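Local atomic coordinates of tetracycline Repressor, class A (Pseudomonas sp., PDB entry 5MRU), a protein that represses the tetracycline resistance gene by binding its operator DNA through a helix-turn-helix, and loses affinity for that DNA once tetracycline binds. Residues M59-H64 with A89-Y93; D73-L79 with F119-F125; F140-A144 with A186-L191. All blocks are in the same frame, centred on the assembly; numbering follows the deposited sequence.

Interaction 1 of 3, residues M59-H64 with A89-Y93. With TDC (5a,6-anhydrotetracycline), chain B.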
loop_
_atom_site.group_PDB
_atom_site.type_symbol
_atom_site.label_atom_id
_atom_site.label_comp_id
_atom_site.label_asym_id
_atom_site.label_seq_id
_atom_site.Cartn_x
_atom_site.Cartn_y
_atom_site.Cartn_z
ATOM N N MET A 59 -1.676 -16.964 -3.863
ATOM C CA MET A 59 -0.361 -16.384 -3.915
ATOM C C MET A 59 0.445 -16.710 -2.688
ATOM O O MET A 59 1.620 -17.017 -2.795
ATOM C CB MET A 59 -0.459 -14.887 -4.123
ATOM C CG MET A 59 -0.738 -14.550 -5.564
ATOM S SD MET A 59 -0.750 -12.777 -5.754
ATOM C CE MET A 59 -1.900 -12.705 -7.114
ATOM N N LEU A 60 -0.216 -16.676 -1.541
ATOM C CA LEU A 60 0.389 -17.026 -0.254
ATOM C C LEU A 60 0.599 -18.513 -0.082
ATOM O O LEU A 60 1.601 -18.945 0.429
ATOM C CB LEU A 60 -0.480 -16.506 0.904
ATOM C CG LEU A 60 -0.798 -14.989 0.957
ATOM C CD1 LEU A 60 -1.472 -14.589 2.278
ATOM C CD2 LEU A 60 0.445 -14.133 0.698
ATOM N N ALA A 61 -0.376 -19.303 -0.473
ATOM C CA ALA A 61 -0.234 -20.751 -0.387
ATOM C C ALA A 61 1.072 -21.179 -1.097
ATOM O O ALA A 61 1.885 -21.876 -0.526
ATOM C CB ALA A 61 -1.460 -21.444 -0.989
ATOM N N GLU A 62 1.270 -20.674 -2.310
ATOM C CA GLU A 62 2.413 -20.980 -3.153
ATOM C C GLU A 62 3.744 -20.413 -2.672
ATOM O O GLU A 62 4.757 -21.063 -2.846
ATOM C CB GLU A 62 2.159 -20.431 -4.560
ATOM C CG GLU A 62 3.119 -20.902 -5.645
ATOM C CD GLU A 62 2.755 -20.291 -6.989
ATOM O OE1 GLU A 62 3.188 -19.150 -7.248
ATOM O OE2 GLU A 62 2.001 -20.924 -7.773
ATOM N N ASN A 63 3.773 -19.197 -2.124
ATOM C CA ASN A 63 5.078 -18.558 -1.844
ATOM C C ASN A 63 5.422 -18.028 -0.433
ATOM O O ASN A 63 6.602 -17.774 -0.150
ATOM C CB ASN A 63 5.306 -17.450 -2.871
ATOM C CG ASN A 63 5.898 -17.970 -4.159
ATOM O OD1 ASN A 63 7.000 -18.547 -4.172
ATOM N ND2 ASN A 63 5.183 -17.758 -5.256
ATOM N N HIS A 64 4.410 -17.851 0.419
ATOM C CA HIS A 64 4.581 -17.299 1.765
ATOM C C HIS A 64 5.163 -18.366 2.657
ATOM O O HIS A 64 4.444 -19.140 3.275
ATOM C CB HIS A 64 3.236 -16.791 2.318
ATOM C CG HIS A 64 3.354 -16.019 3.594
ATOM N ND1 HIS A 64 4.542 -15.476 4.038
ATOM C CD2 HIS A 64 2.418 -15.684 4.514
ATOM C CE1 HIS A 64 4.331 -14.852 5.184
ATOM N NE2 HIS A 64 3.050 -14.959 5.491
ATOM N N ALA A 89 5.655 -13.214 -1.833
ATOM C CA ALA A 89 4.385 -13.769 -2.307
ATOM C C ALA A 89 3.630 -12.723 -3.128
ATOM O O ALA A 89 3.047 -13.019 -4.156
ATOM C CB ALA A 89 3.561 -14.226 -1.120
ATOM N N LEU A 90 3.653 -11.482 -2.656
ATOM C CA LEU A 90 3.018 -10.374 -3.351
ATOM C C LEU A 90 3.686 -10.037 -4.686
ATOM O O LEU A 90 2.972 -9.765 -5.664
ATOM C CB LEU A 90 3.003 -9.133 -2.463
ATOM C CG LEU A 90 2.188 -9.248 -1.190
ATOM C CD1 LEU A 90 2.026 -7.920 -0.465
ATOM C CD2 LEU A 90 0.815 -9.814 -1.500
ATOM N N LEU A 91 5.029 -10.126 -4.726
ATOM C CA LEU A 91 5.828 -9.790 -5.903
ATOM C C LEU A 91 5.875 -10.880 -6.987
ATOM O O LEU A 91 6.110 -10.562 -8.145
ATOM C CB LEU A 91 7.261 -9.386 -5.466
ATOM C CG LEU A 91 7.483 -7.998 -4.760
ATOM C CD1 LEU A 91 8.873 -7.814 -4.198
ATOM C CD2 LEU A 91 7.182 -6.819 -5.690
ATOM N N ALA A 92 5.652 -12.141 -6.627
ATOM C CA ALA A 92 5.520 -13.236 -7.590
ATOM C C ALA A 92 4.471 -13.065 -8.714
ATOM O O ALA A 92 4.481 -13.826 -9.677
ATOM C CB ALA A 92 5.162 -14.528 -6.861
ATOM N N TYR A 93 3.519 -12.159 -8.571
ATOM C CA TYR A 93 2.494 -12.030 -9.581
ATOM C C TYR A 93 2.187 -10.566 -9.765
ATOM O O TYR A 93 2.216 -9.790 -8.834
ATOM C CB TYR A 93 1.210 -12.820 -9.195
ATOM C CG TYR A 93 1.411 -14.321 -9.236
ATOM C CD1 TYR A 93 1.897 -15.006 -8.148
ATOM C CD2 TYR A 93 1.155 -15.060 -10.402
ATOM C CE1 TYR A 93 2.121 -16.384 -8.208
ATOM C CE2 TYR A 93 1.352 -16.425 -10.450
ATOM C CZ TYR A 93 1.835 -17.074 -9.350
ATOM O OH TYR A 93 2.040 -18.416 -9.417
HETATM O O12 TDC B . -2.490 -9.750 5.349
HETATM C C12 TDC B . -2.188 -10.185 6.495
HETATM C C1B TDC B . -3.076 -9.927 7.652
HETATM C C11 TDC B . -4.273 -9.259 7.442
HETATM O O11 TDC B . -4.631 -8.818 6.177
HETATM C C1A TDC B . -5.135 -9.006 8.495
HETATM C C10 TDC B . -6.328 -8.332 8.274
HETATM O O10 TDC B . -6.716 -7.874 7.024
HETATM C C9 TDC B . -7.235 -8.081 9.401
HETATM C C8 TDC B . -6.873 -8.530 10.654
HETATM C C7 TDC B . -5.672 -9.198 10.827
HETATM C C61 TDC B . -4.794 -9.443 9.775
HETATM C C6 TDC B . -3.573 -10.128 9.979
HETATM C C62 TDC B . -3.127 -10.630 11.320
HETATM C C51 TDC B . -2.713 -10.378 8.914
HETATM C C5 TDC B . -1.397 -11.097 9.147
HETATM C C1C TDC B . -0.971 -11.036 6.728
HETATM C C1 TDC B . -1.362 -12.516 6.802
HETATM O O1 TDC B . -2.522 -12.850 6.574
HETATM O O1C TDC B . 0.032 -10.801 5.770
HETATM C C41 TDC B . -0.362 -10.753 8.067
HETATM C C4 TDC B . 0.964 -11.538 8.327
HETATM N N4 TDC B . 2.292 -10.854 8.092
HETATM C C43 TDC B . 2.339 -9.935 6.920
HETATM C C42 TDC B . 2.570 -10.047 9.330
HETATM C C3 TDC B . 0.908 -12.956 7.740
HETATM O O3 TDC B . 1.877 -13.665 7.975
HETATM C C2 TDC B . -0.278 -13.441 7.073
HETATM C C21 TDC B . -0.370 -14.843 6.634
HETATM O O21 TDC B . 0.531 -15.648 6.917
HETATM N N21 TDC B . -1.478 -15.323 6.030
#
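E62 and Y93 cross at about a right angle: OE1 of E62 comes in at the edge of the Y93 ring, in the ring plane, with the carboxylate plane turned 35° from that of the phenol. The Y93 hydroxyl donates to E62 OE1, OH to OE1 2.6 Å, and OE1 accepts through its syn lone pair, on the side of the other carboxylate oxygen. E62 gets there by stretching: CG stands opposite the backbone N (chi1 -168°) and the chain runs on extended. R11 of helix 7-24 completes the group, pairing with E62 OE2 in a salt bridge and bonding to Y93 OH, so the phenol oxygen has two partners, E62 and R11.

M59 lies obliquely against the same ring. Its CG touches Y93 CD1 at 3.7 Å and its methyl CE reaches Y93 CB at the same distance, while SD stands 5.2 Å from the ring centroid, an oblique Met-aromatic contact. L14 of helix 7-24 touches both M59 and Y93, which makes this a junction between helix 7-24, which directly precedes the helix-turn-helix at 26-45, and the end of helix 75-91 in the ligand-binding core.

The next residue, L60, sends CD2 to A89 CB at 3.6 Å and its other methyl, CD1, to N21 of the bound 5a,6-anhydrotetracycline. N63 covers A89 with its CB, and its ND2 touches A92 CB. H64, the first residue to leave the helix, turns its ring to the drug: NE2 and the drug's O3 form a nearly straight hydrogen bond of 3.0 Å (174°), with O3 in the imidazole plane, and S85 bonds weakly to ND1.

Interaction 2 of 3, residues D73-L79 with F119-F125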
loop_
_atom_site.group_PDB
_atom_site.type_symbol
_atom_site.label_atom_id
_atom_site.label_comp_id
_atom_site.label_asym_id
_atom_site.label_seq_id
_atom_site.Cartn_x
_atom_site.Cartn_y
_atom_site.Cartn_z
ATOM N N ASP A 73 13.044 -20.303 15.214
ATOM C CA ASP A 73 12.725 -18.874 15.202
ATOM C C ASP A 73 12.915 -18.196 16.571
ATOM O O ASP A 73 12.699 -18.809 17.612
ATOM C CB ASP A 73 11.276 -18.651 14.730
ATOM C CG ASP A 73 11.187 -17.974 13.364
ATOM O OD1 ASP A 73 11.952 -17.012 13.130
ATOM O OD2 ASP A 73 10.327 -18.375 12.540
ATOM N N ASP A 74 13.362 -16.942 16.552
ATOM C CA ASP A 74 13.129 -16.008 17.652
ATOM C C ASP A 74 12.196 -14.931 17.067
ATOM O O ASP A 74 11.901 -14.935 15.847
ATOM C CB ASP A 74 14.448 -15.423 18.203
ATOM C CG ASP A 74 14.796 -14.044 17.617
ATOM O OD1 ASP A 74 15.005 -13.944 16.377
ATOM O OD2 ASP A 74 14.861 -13.060 18.395
ATOM N N TRP A 75 11.727 -14.002 17.905
ATOM C CA TRP A 75 10.709 -13.039 17.435
ATOM C C TRP A 75 11.200 -12.146 16.274
ATOM O O TRP A 75 10.544 -12.085 15.250
ATOM C CB TRP A 75 10.062 -12.249 18.603
ATOM C CG TRP A 75 10.859 -11.148 19.226
ATOM C CD1 TRP A 75 11.622 -11.231 20.335
ATOM C CD2 TRP A 75 10.920 -9.785 18.799
ATOM N NE1 TRP A 75 12.177 -10.009 20.628
ATOM C CE2 TRP A 75 11.765 -9.107 19.689
ATOM C CE3 TRP A 75 10.362 -9.079 17.737
ATOM C CZ2 TRP A 75 12.051 -7.757 19.557
ATOM C CZ3 TRP A 75 10.656 -7.749 17.601
ATOM C CH2 TRP A 75 11.488 -7.100 18.498
ATOM N N ARG A 76 12.362 -11.511 16.419
ATOM C CA ARG A 76 12.953 -10.711 15.342
ATOM C C ARG A 76 13.010 -11.508 14.057
ATOM O O ARG A 76 12.508 -11.063 13.041
ATOM C CB ARG A 76 14.376 -10.259 15.678
ATOM C CG ARG A 76 14.471 -8.921 16.391
ATOM C CD ARG A 76 15.902 -8.658 16.842
ATOM N NE ARG A 76 15.955 -7.709 17.952
ATOM C CZ ARG A 76 15.826 -6.387 17.837
ATOM N NH1 ARG A 76 15.632 -5.837 16.638
ATOM N NH2 ARG A 76 15.887 -5.609 18.928
ATOM N N SER A 77 13.641 -12.682 14.118
ATOM C CA SER A 77 13.872 -13.500 12.932
ATOM C C SER A 77 12.567 -13.941 12.281
ATOM O O SER A 77 12.519 -14.064 11.068
ATOM C CB SER A 77 14.704 -14.722 13.275
ATOM O OG SER A 77 13.913 -15.663 13.965
ATOM N N PHE A 78 11.519 -14.164 13.080
ATOM C CA PHE A 78 10.191 -14.506 12.550
ATOM C C PHE A 78 9.496 -13.347 11.821
ATOM O O PHE A 78 9.036 -13.504 10.689
ATOM C CB PHE A 78 9.259 -15.002 13.658
ATOM C CG PHE A 78 7.821 -15.006 13.251
ATOM C CD1 PHE A 78 7.369 -15.895 12.291
ATOM C CD2 PHE A 78 6.927 -14.084 13.770
ATOM C CE1 PHE A 78 6.046 -15.871 11.857
ATOM C CE2 PHE A 78 5.601 -14.061 13.345
ATOM C CZ PHE A 78 5.159 -14.957 12.384
ATOM N N LEU A 79 9.371 -12.199 12.484
ATOM C CA LEU A 79 8.748 -11.032 11.859
ATOM C C LEU A 79 9.483 -10.568 10.617
ATOM O O LEU A 79 8.840 -10.119 9.644
ATOM C CB LEU A 79 8.684 -9.847 12.811
ATOM C CG LEU A 79 7.778 -10.008 14.019
ATOM C CD1 LEU A 79 8.018 -8.863 15.006
ATOM C CD2 LEU A 79 6.310 -10.122 13.668
ATOM N N PHE A 119 2.768 -17.105 19.523
ATOM C CA PHE A 119 4.220 -17.038 19.522
ATOM C C PHE A 119 4.718 -15.683 20.035
ATOM O O PHE A 119 5.594 -15.636 20.886
ATOM C CB PHE A 119 4.754 -17.304 18.110
ATOM C CG PHE A 119 6.245 -17.199 17.997
ATOM C CD1 PHE A 119 7.060 -18.215 18.460
ATOM C CD2 PHE A 119 6.829 -16.089 17.426
ATOM C CE1 PHE A 119 8.437 -18.128 18.355
ATOM C CE2 PHE A 119 8.203 -15.991 17.318
ATOM C CZ PHE A 119 9.012 -17.011 17.785
ATOM N N LEU A 120 4.182 -14.583 19.511
ATOM C CA LEU A 120 4.683 -13.267 19.893
ATOM C C LEU A 120 4.349 -12.955 21.347
ATOM O O LEU A 120 5.181 -12.410 22.091
ATOM C CB LEU A 120 4.130 -12.196 18.979
ATOM C CG LEU A 120 4.527 -12.299 17.481
ATOM C CD1 LEU A 120 3.517 -11.575 16.608
ATOM C CD2 LEU A 120 5.927 -11.775 17.178
ATOM N N CYS A 121 3.146 -13.324 21.774
ATOM C CA CYS A 121 2.807 -13.244 23.194
ATOM C C CYS A 121 3.760 -14.098 24.013
ATOM O O CYS A 121 4.306 -13.640 25.009
ATOM C CB CYS A 121 1.359 -13.654 23.427
ATOM S SG CYS A 121 0.224 -12.513 22.608
ATOM N N GLU A 122 3.981 -15.331 23.569
ATOM C CA GLU A 122 4.992 -16.197 24.171
ATOM C C GLU A 122 6.289 -15.434 24.416
ATOM O O GLU A 122 6.918 -15.594 25.457
ATOM C CB GLU A 122 5.294 -17.402 23.263
ATOM C CG GLU A 122 5.406 -18.722 24.005
ATOM C CD GLU A 122 4.086 -19.155 24.607
ATOM O OE1 GLU A 122 3.041 -18.960 23.926
ATOM O OE2 GLU A 122 4.107 -19.680 25.751
ATOM N N ALA A 123 6.683 -14.614 23.441
ATOM C CA ALA A 123 7.991 -13.955 23.445
ATOM C C ALA A 123 8.082 -12.605 24.186
ATOM O O ALA A 123 9.193 -12.094 24.382
ATOM C CB ALA A 123 8.493 -13.803 22.023
ATOM N N GLY A 124 6.948 -12.027 24.586
ATOM C CA GLY A 124 6.956 -10.857 25.499
ATOM C C GLY A 124 6.199 -9.603 25.076
ATOM O O GLY A 124 6.304 -8.557 25.728
ATOM N N PHE A 125 5.443 -9.696 23.988
ATOM C CA PHE A 125 4.571 -8.602 23.565
ATOM C C PHE A 125 3.178 -8.711 24.179
ATOM O O PHE A 125 2.668 -9.813 24.346
ATOM C CB PHE A 125 4.444 -8.620 22.049
ATOM C CG PHE A 125 5.598 -7.994 21.354
ATOM C CD1 PHE A 125 5.650 -6.618 21.197
ATOM C CD2 PHE A 125 6.637 -8.772 20.863
ATOM C CE1 PHE A 125 6.713 -6.021 20.560
ATOM C CE2 PHE A 125 7.710 -8.184 20.215
ATOM C CZ PHE A 125 7.746 -6.803 20.065
#
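W75 lies against the last turn of helix 107-123 and F125 just beyond it. Its CA lies against F119 CE2, and its CB rests on A123 CB at 4.1 Å. CG is wedged between the backbone N and the carbonyl carbon (chi1 76°), which carries the indole across to F125. There CE3 touches F125 CE2 at 3.7 Å, while CZ3 and CH2, farther out, meet F125 CZ. F125 presents its edge to the six-membered ring of W75, a T-shaped stack with the planes of W75 and F125 at 82° and centroids 5.1 Å apart. The opposite face of the indole carries R76 CG.

The F119 ring sets its CZ against the D74 backbone and its CE2 against F78 CB at 3.9 Å; its edge also turns to the F78 face in an offset edge-to-face pair. L120 CD2 meets L79 CD2 at 3.9 Å. D74 caps helix 75-91, accepting from S77 N, and G124 ends the other helix in a Schellman motif that delivers F125.

The two short helical segments run nearly antiparallel; their axes approach to 10.9 Å, at 155°. Helix 127-153 covers L79 and L120 through L134, and helix 183-199 borders W75 and F125.

Interaction 3 of 3, residues F140-A144 with A186-L191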
loop_
_atom_site.group_PDB
_atom_site.type_symbol
_atom_site.label_atom_id
_atom_site.label_comp_id
_atom_site.label_asym_id
_atom_site.label_seq_id
_atom_site.Cartn_x
_atom_site.Cartn_y
_atom_site.Cartn_z
ATOM N N PHE A 140 2.929 -1.814 5.853
ATOM C CA PHE A 140 4.180 -1.370 5.270
ATOM C C PHE A 140 4.510 -2.140 4.004
ATOM O O PHE A 140 4.953 -1.563 3.019
ATOM C CB PHE A 140 5.331 -1.577 6.253
ATOM C CG PHE A 140 6.674 -1.282 5.668
ATOM C CD1 PHE A 140 6.977 -0.012 5.231
ATOM C CD2 PHE A 140 7.626 -2.277 5.534
ATOM C CE1 PHE A 140 8.225 0.275 4.694
ATOM C CE2 PHE A 140 8.889 -2.008 4.995
ATOM C CZ PHE A 140 9.186 -0.729 4.570
ATOM N N THR A 141 4.330 -3.452 4.063
ATOM C CA THR A 141 4.738 -4.347 2.983
ATOM C C THR A 141 3.868 -4.113 1.736
ATOM O O THR A 141 4.364 -3.820 0.636
ATOM C CB THR A 141 4.618 -5.793 3.454
ATOM O OG1 THR A 141 5.277 -5.924 4.711
ATOM C CG2 THR A 141 5.249 -6.771 2.481
ATOM N N VAL A 142 2.559 -4.168 1.938
ATOM C CA VAL A 142 1.594 -3.944 0.862
ATOM C C VAL A 142 1.924 -2.574 0.233
ATOM O O VAL A 142 2.031 -2.430 -0.996
ATOM C CB VAL A 142 0.157 -4.006 1.436
ATOM C CG1 VAL A 142 -0.864 -3.634 0.412
ATOM C CG2 VAL A 142 -0.154 -5.399 1.932
ATOM N N GLY A 143 2.143 -1.578 1.092
ATOM C CA GLY A 143 2.513 -0.250 0.626
ATOM C C GLY A 143 3.758 -0.350 -0.237
ATOM O O GLY A 143 3.734 0.065 -1.407
ATOM N N ALA A 144 4.830 -0.946 0.317
ATOM C CA ALA A 144 6.112 -0.980 -0.401
ATOM C C ALA A 144 5.953 -1.686 -1.762
ATOM O O ALA A 144 6.391 -1.168 -2.791
ATOM C CB ALA A 144 7.175 -1.656 0.409
ATOM N N ALA A 186 15.369 -0.412 0.292
ATOM C CA ALA A 186 14.281 0.414 0.832
ATOM C C ALA A 186 13.269 -0.344 1.674
ATOM O O ALA A 186 12.811 0.141 2.703
ATOM C CB ALA A 186 13.568 1.085 -0.307
ATOM N N PHE A 187 12.918 -1.533 1.245
ATOM C CA PHE A 187 11.993 -2.309 2.012
ATOM C C PHE A 187 12.692 -2.788 3.228
ATOM O O PHE A 187 12.246 -2.550 4.342
ATOM C CB PHE A 187 11.532 -3.514 1.236
ATOM C CG PHE A 187 10.886 -4.560 2.076
ATOM C CD1 PHE A 187 9.556 -4.458 2.421
ATOM C CD2 PHE A 187 11.601 -5.660 2.490
ATOM C CE1 PHE A 187 8.946 -5.430 3.185
ATOM C CE2 PHE A 187 10.996 -6.648 3.253
ATOM C CZ PHE A 187 9.660 -6.531 3.603
ATOM N N GLU A 188 13.798 -3.471 2.978
ATOM C CA GLU A 188 14.644 -4.063 4.014
ATOM C C GLU A 188 14.999 -3.084 5.134
ATOM O O GLU A 188 14.972 -3.446 6.302
ATOM C CB GLU A 188 15.917 -4.638 3.366
ATOM C CG GLU A 188 16.394 -5.922 3.998
ATOM C CD GLU A 188 15.305 -6.967 4.175
ATOM O OE1 GLU A 188 14.909 -7.613 3.187
ATOM O OE2 GLU A 188 14.887 -7.183 5.332
ATOM N N GLN A 189 15.293 -1.843 4.764
ATOM C CA GLN A 189 15.504 -0.773 5.739
ATOM C C GLN A 189 14.244 -0.429 6.528
ATOM O O GLN A 189 14.279 -0.405 7.754
ATOM C CB GLN A 189 16.007 0.511 5.076
ATOM C CG GLN A 189 17.512 0.611 4.889
ATOM C CD GLN A 189 17.925 1.916 4.217
ATOM O OE1 GLN A 189 17.102 2.807 3.971
ATOM N NE2 GLN A 189 19.205 2.034 3.914
ATOM N N GLY A 190 13.136 -0.132 5.845
ATOM C CA GLY A 190 11.938 0.293 6.561
ATOM C C GLY A 190 11.531 -0.763 7.566
ATOM O O GLY A 190 11.085 -0.454 8.669
ATOM N N LEU A 191 11.678 -2.017 7.152
ATOM C CA LEU A 191 11.402 -3.180 7.977
ATOM C C LEU A 191 12.344 -3.234 9.177
ATOM O O LEU A 191 11.931 -3.648 10.257
ATOM C CB LEU A 191 11.585 -4.449 7.145
ATOM C CG LEU A 191 11.466 -5.761 7.899
ATOM C CD1 LEU A 191 10.087 -5.911 8.545
ATOM C CD2 LEU A 191 11.772 -6.942 7.005
#
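F140 and F187 both set CG opposite the backbone N, F140 at chi1 174° and F187 much alike, and these torsions turn the two rings toward each other between helices 127-153 and 183-199. They arrive with planes only 17° apart but slid past one another, the centroids 5.6 Å apart, so the rings barely overlap. The closest atoms of the two rings are F140 CE2 and F187 CD1, 3.6 Å apart.

The F140 ring reaches past its partner to the backbone of the other helix. Its leading edge points at the F187 carbonyl, with CE2 3.5 Å from F187 O and the oxygen lying in the ring plane. Beside it CZ sits on G190 CA at 3.5 Å; G190, having no side chain, lets the ring come down onto its backbone. The F187 ring in turn fits against helix 127-153, CD1 on A144 CB at 4.2 Å and CE1 on T141 CG2 at 4.0 Å. The hydroxyl of T141 is satisfied within its own helix by the carbonyl of I137, while its side chain also touches F86 and R87 of helix 75-91.

No hydrogen bond crosses between the two segments; the contact is van der Waals packing of rings on side chains and backbone. Y139 of the second subunit packs on F140 and A144, so helix 127-153 also meets the partner chain here. The segments run antiparallel, with axes 10.7 Å apart at 160°. Such a pair of long antiparallel helices, lying against the other subunit, is characteristic of the dimerisation region of TetR-family repressors, where two helices from each chain pack as a four-helix bundle.

Along the chain, interactions 1 and 2 interleave: 59-64 and 73-79 come first, then 89-93 and 119-125, and interaction 3 follows both. Helix 75-91 serves the first two, its start in interaction 2 and its end in interaction 1, with centres about 23 Å apart. The centre of interaction 3 lies about 16 Å from that of interaction 1 and about 19 Å from that of interaction 2; it touches the former where L90 CD1 meets V142 CG2 at 4.1 Å. Together they connect the DNA-binding side, the drug pocket and the subunit interface through one helical framework, a layout consistent with ligand binding being relayed to the DNA-reading part.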